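Local coordinates for protein beta-ketothiolase BktB (PDB 4NZS) that condenses acetyl-CoA with propionyl-CoA or a second acetyl-CoA into beta-ketoacyl-CoA thioesters, supplying precursors for polyhydroxyalkanoate synthesis, at residues G25-V30 with V217-D222. Sequence-based numbering, arbitrary orientation.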
loop_
_atom_site.group_PDB
_atom_site.type_symbol
_atom_site.label_atom_id
_atom_site.label_comp_id
_atom_site.label_asym_id
_atom_site.label_seq_id
_atom_site.Cartn_x
_atom_site.Cartn_y
_atom_site.Cartn_z
ATOM N N GLY A 25 0.697 12.280 -19.121
ATOM C CA GLY A 25 1.307 12.495 -20.396
ATOM C C GLY A 25 2.794 12.736 -20.229
ATOM O O GLY A 25 3.487 11.948 -19.578
ATOM N N SER A 26 3.269 13.828 -20.827
ATOM C CA SER A 26 4.687 14.099 -20.988
ATOM C C SER A 26 5.326 14.690 -19.754
ATOM O O SER A 26 6.548 14.852 -19.725
ATOM C CB SER A 26 4.925 15.077 -22.150
ATOM O OG SER A 26 4.783 14.442 -23.410
ATOM N N LEU A 27 4.541 15.041 -18.743
ATOM C CA LEU A 27 5.154 15.551 -17.510
ATOM C C LEU A 27 5.099 14.544 -16.331
ATOM O O LEU A 27 5.577 14.823 -15.205
ATOM C CB LEU A 27 4.561 16.918 -17.177
ATOM C CG LEU A 27 5.148 18.091 -17.998
ATOM C CD1 LEU A 27 4.662 19.442 -17.489
ATOM C CD2 LEU A 27 6.693 18.075 -18.062
ATOM N N LYS A 28 4.549 13.377 -16.662
ATOM C CA LYS A 28 4.351 12.231 -15.798
ATOM C C LYS A 28 5.499 12.039 -14.794
ATOM O O LYS A 28 5.282 11.888 -13.585
ATOM C CB LYS A 28 4.274 11.014 -16.717
ATOM C CG LYS A 28 3.475 9.856 -16.210
ATOM C CD LYS A 28 3.568 8.631 -17.140
ATOM C CE LYS A 28 2.273 7.795 -16.956
ATOM N NZ LYS A 28 2.100 6.487 -17.666
ATOM N N ASP A 29 6.725 12.050 -15.310
ATOM C CA ASP A 29 7.897 11.665 -14.560
ATOM C C ASP A 29 8.608 12.856 -13.932
ATOM O O ASP A 29 9.721 12.716 -13.435
ATOM C CB ASP A 29 8.870 10.959 -15.500
ATOM C CG ASP A 29 8.304 9.687 -16.064
ATOM O OD1 ASP A 29 7.113 9.432 -15.867
ATOM O OD2 ASP A 29 9.054 8.930 -16.711
ATOM N N VAL A 30 7.997 14.023 -14.008
ATOM C CA VAL A 30 8.618 15.245 -13.512
ATOM C C VAL A 30 7.908 15.768 -12.279
ATOM O O VAL A 30 6.666 16.081 -12.321
ATOM C CB VAL A 30 8.635 16.368 -14.561
ATOM C CG1 VAL A 30 9.803 17.296 -14.257
ATOM C CG2 VAL A 30 8.749 15.829 -15.978
ATOM N N VAL A 217 14.718 14.153 -24.685
ATOM C CA VAL A 217 13.376 14.476 -25.180
ATOM C C VAL A 217 12.901 15.754 -24.500
ATOM O O VAL A 217 13.008 15.884 -23.260
ATOM C CB VAL A 217 12.405 13.331 -24.868
ATOM C CG1 VAL A 217 12.692 12.742 -23.494
ATOM C CG2 VAL A 217 10.970 13.792 -24.959
ATOM N N THR A 218 12.362 16.694 -25.283
ATOM C CA THR A 218 12.040 17.998 -24.708
ATOM C C THR A 218 10.599 18.476 -24.881
ATOM O O THR A 218 10.054 18.411 -25.951
ATOM C CB THR A 218 12.967 19.099 -25.216
ATOM O OG1 THR A 218 12.212 19.996 -26.035
ATOM C CG2 THR A 218 14.174 18.511 -25.971
ATOM N N PHE A 219 10.022 19.003 -23.807
ATOM C CA PHE A 219 8.646 19.385 -23.785
ATOM C C PHE A 219 8.489 20.909 -23.700
ATOM O O PHE A 219 8.934 21.588 -22.732
ATOM C CB PHE A 219 7.905 18.662 -22.649
ATOM C CG PHE A 219 6.443 19.008 -22.588
ATOM C CD1 PHE A 219 5.594 18.658 -23.641
ATOM C CD2 PHE A 219 5.920 19.733 -21.515
ATOM C CE1 PHE A 219 4.249 19.005 -23.610
ATOM C CE2 PHE A 219 4.573 20.078 -21.480
ATOM C CZ PHE A 219 3.748 19.722 -22.530
ATOM N N ASP A 220 7.947 21.455 -24.781
ATOM C CA ASP A 220 7.703 22.882 -24.896
ATOM C C ASP A 220 6.304 23.296 -25.339
ATOM O O ASP A 220 5.988 24.467 -25.320
ATOM C CB ASP A 220 8.694 23.471 -25.884
ATOM C CG ASP A 220 8.594 22.830 -27.248
ATOM O OD1 ASP A 220 7.707 21.987 -27.445
ATOM O OD2 ASP A 220 9.403 23.163 -28.125
ATOM N N THR A 221 5.484 22.358 -25.778
ATOM C CA THR A 221 4.237 22.725 -26.412
ATOM C C THR A 221 3.058 22.210 -25.625
ATOM O O THR A 221 2.977 21.026 -25.372
ATOM C CB THR A 221 4.202 22.197 -27.846
ATOM O OG1 THR A 221 3.172 22.855 -28.576
ATOM C CG2 THR A 221 3.972 20.699 -27.864
ATOM N N ASP A 222 2.124 23.083 -25.276
ATOM C CA ASP A 222 1.041 22.655 -24.421
ATOM C C ASP A 222 0.263 21.619 -25.185
ATOM O O ASP A 222 -0.299 21.910 -26.206
ATOM C CB ASP A 222 0.132 23.830 -24.114
ATOM C CG ASP A 222 0.858 24.972 -23.459
ATOM O OD1 ASP A 222 1.431 24.793 -22.380
ATOM O OD2 ASP A 222 0.849 26.069 -24.015
#
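Phe219, on the short strand 217-219, pushes its ring against Ser26 and Leu27 and makes every contact between 217-222 and 25-30. Val217 and Phe219 pair through their backbones with Ser210 and Val208 of the antiparallel strand 208-210. With CG anti to its backbone N (chi1 -179°), the ring extends from the hairpin toward the loop. Ser26 lies over one face, its CB 3.9 Å from Phe219 CD1, while its OG is hydrogen-bonded to Glu223. Leu27 comes in obliquely at the CD2–CE2 side of the ring, on the same side of its plane as Ser26, the two side chains crossing at about a right angle: Leu27 CD2 is 3.9 Å from Phe219 CD2, and Leu27 CD1 is 4.0 Å from Phe219 CE2. Both loop residues belong to a type I turn from Gly25 to Lys28, closed by a weak hydrogen bond of 3.4 Å from Lys28 N to Gly25 O. In the thiolase fold, this loop leads from strand 10-22 of the large mixed sheet into helix 32-47, so the contact packs a small two-stranded hairpin of the N-terminal family region beside that connection, away from the predicted catalytic residues. Val208 touches both Leu27 and Phe219, and Ala19 of strand 10-22 also meets the ring. Beyond Phe219 the chain runs on as a loop past the ring; Thr221 N lies 4.2 Å from the plane over the opposite face from Ser26, nearer the ring's perimeter than its centre. Asp222 then ties the segment to strand 10-22, its OD1 taking a salt bridge from Arg17 and a hydrogen bond from Ile20 N.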